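Local coordinates for protein ChiX (Serratia marcescens, PDB 5OPZ) that cleaves the L-Ala-D-Glu bond of peptidoglycan stem peptides as a zinc-dependent endopeptidase and is required for chitinase secretion, at residues 18-21 against 22-25; 26-29 against 30-33; 69-72 against 73-76. One frame throughout, in Å; residues are numbered along the deposited sequence.

Interaction 1: residues 18-21 against 22-25; sequences SEEN and LRGV
E20 and R23 join their side chains where helix 15-21 runs out into a type II beta turn, L22 to V25, that leads on to helix 27-39. The charged part is a single-atom salt bridge. OE1 of E20 takes the NE hydrogen of R23 at 3.0 Å, bent to 145° at the hydrogen. The arginine comes from above the carboxylate plane, and the two flat groups are turned 61° apart, so this is no two-pronged carboxylate-guanidinium pair. E20 reaches forward along the chain to R23, with CG anti to the backbone N (chi1 174°) and the chain bent at chi2, while R23 is extended from CG to NE. A water closes a small ring beside the bridge, donating to E20 OE1 and accepting from R23 NH2 at 2.8 Å.

Among the backbone bonds, R23 N gives the nearly straight one, to E20 O at 3.2 Å. L22 N divides its hydrogen weakly between S18 O and E19 O, the sign of a helix losing its regular pattern. The turn itself is closed by V25 N on L22 O, and G24 takes it round with a positive phi, where a CB would press on the preceding carbonyl O. A second water donates to both N21 O and R23 O and ties the helix end to the turn.

On the buried side, L22 sets CG and CD1 against the S18 carbonyl oxygen, and its side chain also touches V46 and V78 of the sheet; V25 also rests on V78. E19 OE2 forms a salt bridge with R34 NE of helix 27-39. The approach of L22 CG to S18 O is 3.2 Å.

Interaction 2: residues 26-29 against 30-33; sequences HPDL and VRVI
V30, first of 30-33, gives its backbone N to H26 O at 3.0 Å and so closes the first turn of helix 27-39, whose N-cap is H26. The ring nitrogen H26 ND1 accepts from D28 N at 3.0 Å, nearly in the ring plane, and the cap ring also meets Y135 edge-to-face. V30 sets CG2 over H26 O at 3.4 Å and packs on V25.

R31 binds P27 O through its backbone N. Its side chain is bent at chi2 and chi3, and in the conformer described here (a second is deposited) NH2 meets D28 OD1 at 3.0 Å. The two side chains run side by side in the same direction, yet their flat groups are almost perpendicular (82°), and the nitrogen meets OD1 from above the carboxylate plane. The other oxygen, D28 OD2, is hydrogen-bonded to Y135 OH.

V32 hangs its N on D28 O and turns its methyls to helix 92-109, against V102, A105 and A106. I33 faces strand 77-82 with L29, both touching V78; its N binds L29 O at 2.9 Å, and I33 CG1 lies 4.1 Å from L29 CD1.

Interaction 3: residues 69-72 against 73-76; sequences RSRH and LTGH. With ZN (zinc ion), chain C.
The guanidinium of R71 lies flat on the imidazole of H76, planes 3° apart and centres 3.9 Å apart, a close parallel stack of a cationic group on an aromatic ring. NH2 stands over the middle of the ring, and H76 CG in turn over the middle of the guanidinium. R71 gets there by two bends, at chi2 (-109°) and chi3 (74°), which fold the chain back across H76 CB. Its ends are fixed from outside: NH1 gives to L130 O and NH2 to Y135 O, while NE gives to a water. These bonds hold the group in its plane, and F132 adds a cation-pi contact. The nearby positive charge would probably disfavour protonation of the H76 ring.

T74 sits at the rim of that ring. Its OG1 is 2.7 Å from H76 ND1, a hydrogen bond whose donor is not decided, and it also holds the water bound to R71 NE. Beside the stack R71 O accepts H76 N at 2.9 Å, and G75, with a positive phi, lets the chain swing round for this bond.

The earlier half of the loop is shaped by S70. Its OG accepts H72 N at 2.9 Å, an ST turn, and its carbonyl takes L73 N. The L73 side chain folds back beside S70, CG to CB 4.2 Å. The H72 ring is then held by ND1 giving to G49 O, which sets the rotation of the ring and directs NE2 to the zinc ion at 2.1 Å. With D79 and H127 it completes the protein ligands of the His-Asp-His zinc site of this peptidase family.

The three contacts meet around the start of helix 27-39. Interaction 1 delivers the chain directly into interaction 2, their centres about 9 Å apart; V30 CG2 rests 3.5 Å from V25 O, and L22 CD1 touches I33 CG2. The zinc loop of interaction 3 joins both, with centres about 14 Å from each. G75 O is its meeting point: it lies 2.7 Å from H26 N, a probable hydrogen bond, and 3.4 Å from V25 CG1. Beyond that, the rings of H26 and H76 meet. Only interaction 3 supplies a metal ligand; the side chains of L29 and V25 stay about 9 and 11 Å from the zinc ion.

Interaction 1: residues 18-21 against 22-25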
loop_
_atom_site.group_PDB
_atom_site.type_symbol
_atom_site.label_atom_id
_atom_site.label_comp_id
_atom_site.label_asym_id
_atom_site.label_seq_id
_atom_site.Cartn_x
_atom_site.Cartn_y
_atom_site.Cartn_z
ATOM N N SER A 18 7.495 6.660 4.169
ATOM C CA SER A 18 6.132 6.366 3.779
ATOM C C SER A 18 5.347 7.645 3.563
ATOM O O SER A 18 4.633 7.782 2.578
ATOM C CB SER A 18 5.414 5.577 4.857
ATOM O OG SER A 18 5.939 4.275 4.957
ATOM N N GLU A 19 5.489 8.597 4.483
ATOM C CA GLU A 19 4.767 9.878 4.404
ATOM C C GLU A 19 5.114 10.617 3.122
ATOM O O GLU A 19 4.229 11.165 2.440
ATOM C CB GLU A 19 4.976 10.679 5.699
ATOM C CG GLU A 19 4.342 9.897 6.892
ATOM C CD GLU A 19 4.285 10.603 8.231
ATOM O OE1 GLU A 19 5.044 11.580 8.411
ATOM O OE2 GLU A 19 3.456 10.164 9.079
ATOM N N GLU A 20 6.359 10.541 2.696
ATOM C CA GLU A 20 6.757 11.216 1.486
ATOM C C GLU A 20 6.031 10.606 0.263
ATOM O O GLU A 20 5.494 11.319 -0.572
ATOM C CB GLU A 20 8.290 11.218 1.348
ATOM C CG GLU A 20 8.851 11.781 0.047
ATOM C CD GLU A 20 8.654 13.291 -0.131
ATOM O OE1 GLU A 20 8.247 14.021 0.797
ATOM O OE2 GLU A 20 8.937 13.780 -1.233
ATOM N N ASN A 21 5.968 9.285 0.206
ATOM C CA ASN A 21 5.356 8.588 -0.931
ATOM C C ASN A 21 3.832 8.559 -0.886
ATOM O O ASN A 21 3.149 8.177 -1.860
ATOM C CB ASN A 21 5.824 7.122 -1.044
ATOM C CG ASN A 21 7.125 6.955 -1.812
ATOM O OD1 ASN A 21 7.147 7.113 -3.038
ATOM N ND2 ASN A 21 8.206 6.567 -1.115
ATOM N N LEU A 22 3.285 8.966 0.237
ATOM C CA LEU A 22 1.852 9.143 0.378
ATOM C C LEU A 22 1.365 10.518 -0.078
ATOM O O LEU A 22 0.161 10.749 -0.107
ATOM C CB LEU A 22 1.462 8.958 1.858
ATOM C CG LEU A 22 1.423 7.505 2.306
ATOM C CD1 LEU A 22 1.363 7.393 3.826
ATOM C CD2 LEU A 22 0.274 6.765 1.671
ATOM N N ARG A 23 2.252 11.432 -0.421
ATOM C CA ARG A 23 1.798 12.729 -0.873
ATOM C C ARG A 23 0.992 12.582 -2.181
ATOM O O ARG A 23 1.387 11.866 -3.114
ATOM C CB ARG A 23 2.961 13.700 -1.040
ATOM C CG ARG A 23 3.628 14.109 0.257
ATOM C CD ARG A 23 4.787 15.025 -0.131
ATOM N NE ARG A 23 5.621 15.422 1.003
ATOM C CZ ARG A 23 5.480 16.555 1.690
ATOM N NH1 ARG A 23 4.545 17.452 1.370
ATOM N NH2 ARG A 23 6.307 16.804 2.710
ATOM N N GLY A 24 -0.162 13.246 -2.211
ATOM C CA GLY A 24 -1.107 13.127 -3.302
ATOM C C GLY A 24 -2.079 11.958 -3.259
ATOM O O GLY A 24 -3.000 11.900 -4.052
ATOM N N VAL A 25 -1.907 11.031 -2.335
ATOM C CA VAL A 25 -2.841 9.932 -2.138
ATOM C C VAL A 25 -4.077 10.517 -1.428
ATOM O O VAL A 25 -3.994 11.440 -0.592
ATOM C CB VAL A 25 -2.119 8.783 -1.385
ATOM C CG1 VAL A 25 -3.048 7.686 -0.985
ATOM C CG2 VAL A 25 -1.038 8.250 -2.296
HETATM O O HOH W 1 7.162 14.178 3.388
HETATM O O HOH W 2 2.124 9.339 -4.064
#

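Interaction 2: residues 26-29 against 30-33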
loop_
_atom_site.group_PDB
_atom_site.type_symbol
_atom_site.label_atom_id
_atom_site.label_comp_id
_atom_site.label_asym_id
_atom_site.label_seq_id
_atom_site.Cartn_x
_atom_site.Cartn_y
_atom_site.Cartn_z
ATOM N N HIS A 26 -5.224 9.909 -1.684
ATOM C CA HIS A 26 -6.485 10.313 -1.042
ATOM C C HIS A 26 -6.307 10.401 0.466
ATOM O O HIS A 26 -5.813 9.431 1.050
ATOM C CB HIS A 26 -7.585 9.311 -1.363
ATOM C CG HIS A 26 -8.957 9.789 -1.016
ATOM N ND1 HIS A 26 -9.403 9.877 0.285
ATOM C CD2 HIS A 26 -9.953 10.280 -1.785
ATOM C CE1 HIS A 26 -10.616 10.397 0.300
ATOM N NE2 HIS A 26 -10.979 10.626 -0.950
ATOM N N PRO A 27 -6.691 11.524 1.105
ATOM C CA PRO A 27 -6.485 11.646 2.546
ATOM C C PRO A 27 -7.015 10.496 3.393
ATOM O O PRO A 27 -6.458 10.239 4.451
ATOM C CB PRO A 27 -7.148 12.989 2.879
ATOM C CG PRO A 27 -7.118 13.766 1.601
ATOM C CD PRO A 27 -7.252 12.755 0.508
ATOM N N ASP A 28 -8.113 9.862 3.014
ATOM C CA ASP A 28 -8.669 8.782 3.792
ATOM C C ASP A 28 -7.779 7.535 3.741
ATOM O O ASP A 28 -7.593 6.859 4.771
ATOM C CB ASP A 28 -10.098 8.453 3.411
ATOM C CG ASP A 28 -11.070 9.567 3.792
ATOM O OD1 ASP A 28 -10.690 10.512 4.547
ATOM O OD2 ASP A 28 -12.216 9.450 3.326
ATOM N N LEU A 29 -7.194 7.253 2.566
ATOM C CA LEU A 29 -6.244 6.138 2.502
ATOM C C LEU A 29 -4.961 6.484 3.257
ATOM O O LEU A 29 -4.376 5.649 3.914
ATOM C CB LEU A 29 -6.001 5.770 1.039
ATOM C CG LEU A 29 -5.083 4.553 0.846
ATOM C CD1 LEU A 29 -5.562 3.315 1.529
ATOM C CD2 LEU A 29 -4.963 4.248 -0.652
ATOM N N VAL A 30 -4.523 7.736 3.160
ATOM C CA VAL A 30 -3.369 8.145 3.927
ATOM C C VAL A 30 -3.588 7.905 5.422
ATOM O O VAL A 30 -2.701 7.417 6.122
ATOM C CB VAL A 30 -3.022 9.622 3.695
ATOM C CG1 VAL A 30 -1.895 10.092 4.625
ATOM C CG2 VAL A 30 -2.628 9.832 2.245
ATOM N N ARG A 31 -4.776 8.265 5.897
ATOM C CA ARG A 31 -5.047 8.119 7.329
ATOM C C ARG A 31 -4.940 6.639 7.753
ATOM O O ARG A 31 -4.290 6.310 8.764
ATOM C CB ARG A 31 -6.412 8.698 7.612
ATOM C CG ARG A 31 -6.765 8.770 9.076
ATOM C CD ARG A 31 -7.588 10.040 9.323
ATOM N NE ARG A 31 -8.684 10.136 8.357
ATOM C CZ ARG A 31 -9.835 9.466 8.425
ATOM N NH1 ARG A 31 -10.119 8.631 9.439
ATOM N NH2 ARG A 31 -10.728 9.653 7.460
ATOM N N VAL A 32 -5.469 5.751 6.919
ATOM C CA VAL A 32 -5.422 4.340 7.211
ATOM C C VAL A 32 -3.989 3.789 7.208
ATOM O O VAL A 32 -3.557 3.068 8.135
ATOM C CB VAL A 32 -6.290 3.531 6.235
ATOM C CG1 VAL A 32 -6.029 2.045 6.361
ATOM C CG2 VAL A 32 -7.775 3.860 6.460
ATOM N N ILE A 33 -3.231 4.177 6.190
ATOM C CA ILE A 33 -1.874 3.653 6.090
ATOM C C ILE A 33 -1.024 4.180 7.230
ATOM O O ILE A 33 -0.167 3.448 7.769
ATOM C CB ILE A 33 -1.227 3.948 4.719
ATOM C CG1 ILE A 33 -2.016 3.266 3.579
ATOM C CG2 ILE A 33 0.223 3.497 4.693
ATOM C CD1 ILE A 33 -2.114 1.742 3.606
#

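Interaction 3: residues 69-72 against 73-76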
loop_
_atom_site.group_PDB
_atom_site.type_symbol
_atom_site.label_atom_id
_atom_site.label_comp_id
_atom_site.label_asym_id
_atom_site.label_seq_id
_atom_site.Cartn_x
_atom_site.Cartn_y
_atom_site.Cartn_z
ATOM N N ARG A 69 -7.298 2.529 -16.727
ATOM C CA ARG A 69 -8.004 2.872 -15.506
ATOM C C ARG A 69 -7.300 2.166 -14.354
ATOM O O ARG A 69 -7.196 0.937 -14.306
ATOM C CB ARG A 69 -9.466 2.445 -15.610
ATOM C CG ARG A 69 -10.355 2.848 -14.427
ATOM C CD ARG A 69 -11.822 2.501 -14.781
ATOM N NE ARG A 69 -12.600 1.713 -13.813
ATOM C CZ ARG A 69 -13.671 2.123 -13.128
ATOM N NH1 ARG A 69 -14.118 3.380 -13.181
ATOM N NH2 ARG A 69 -14.302 1.258 -12.329
ATOM N N SER A 70 -6.729 2.942 -13.469
ATOM C CA SER A 70 -6.076 2.400 -12.266
ATOM C C SER A 70 -6.417 3.275 -11.093
ATOM O O SER A 70 -6.367 4.514 -11.194
ATOM C CB SER A 70 -4.560 2.382 -12.414
ATOM O OG SER A 70 -3.897 2.198 -11.176
ATOM N N ARG A 71 -6.662 2.650 -9.960
ATOM C CA ARG A 71 -6.871 3.400 -8.728
ATOM C C ARG A 71 -5.626 4.192 -8.349
ATOM O O ARG A 71 -5.704 5.165 -7.634
ATOM C CB ARG A 71 -7.289 2.466 -7.620
ATOM C CG ARG A 71 -8.610 1.736 -7.833
ATOM C CD ARG A 71 -9.712 2.248 -6.917
ATOM N NE ARG A 71 -10.190 3.546 -7.342
ATOM C CZ ARG A 71 -11.160 4.192 -6.734
ATOM N NH1 ARG A 71 -11.685 3.714 -5.614
ATOM N NH2 ARG A 71 -11.636 5.304 -7.259
ATOM N N HIS A 72 -4.437 3.798 -8.832
ATOM C CA HIS A 72 -3.270 4.592 -8.517
ATOM C C HIS A 72 -3.228 5.955 -9.164
ATOM O O HIS A 72 -2.555 6.838 -8.658
ATOM C CB HIS A 72 -1.985 3.874 -8.920
ATOM C CG HIS A 72 -1.579 2.735 -8.037
ATOM N ND1 HIS A 72 -0.803 2.905 -6.910
ATOM C CD2 HIS A 72 -1.794 1.396 -8.130
ATOM C CE1 HIS A 72 -0.574 1.745 -6.332
ATOM N NE2 HIS A 72 -1.152 0.810 -7.056
ATOM N N LEU A 73 -3.905 6.099 -10.310
ATOM C CA LEU A 73 -3.873 7.353 -11.013
ATOM C C LEU A 73 -4.569 8.489 -10.311
ATOM O O LEU A 73 -4.196 9.636 -10.492
ATOM C CB LEU A 73 -4.525 7.196 -12.398
ATOM C CG LEU A 73 -3.749 6.362 -13.416
ATOM C CD1 LEU A 73 -4.540 6.201 -14.688
ATOM C CD2 LEU A 73 -2.440 7.007 -13.732
ATOM N N THR A 74 -5.591 8.148 -9.532
ATOM C CA THR A 74 -6.486 9.123 -8.938
ATOM C C THR A 74 -6.203 9.318 -7.437
ATOM O O THR A 74 -6.860 10.100 -6.800
ATOM C CB THR A 74 -7.927 8.647 -9.148
ATOM O OG1 THR A 74 -8.026 7.291 -8.685
ATOM C CG2 THR A 74 -8.360 8.735 -10.598
ATOM N N GLY A 75 -5.205 8.633 -6.885
ATOM C CA GLY A 75 -4.896 8.723 -5.481
ATOM C C GLY A 75 -5.532 7.680 -4.596
ATOM O O GLY A 75 -5.465 7.790 -3.385
ATOM N N HIS A 76 -6.163 6.651 -5.175
ATOM C CA HIS A 76 -6.953 5.701 -4.397
ATOM C C HIS A 76 -6.209 4.386 -4.068
ATOM O O HIS A 76 -6.868 3.447 -3.556
ATOM C CB HIS A 76 -8.292 5.412 -5.062
ATOM C CG HIS A 76 -9.184 6.604 -5.174
ATOM N ND1 HIS A 76 -9.095 7.501 -6.214
ATOM C CD2 HIS A 76 -10.214 7.024 -4.402
ATOM C CE1 HIS A 76 -10.032 8.418 -6.073
ATOM N NE2 HIS A 76 -10.711 8.164 -4.975
HETATM ZN ZN ZN C . -0.923 -1.285 -6.841
HETATM O O HOH W 3 -9.786 5.368 -9.513
#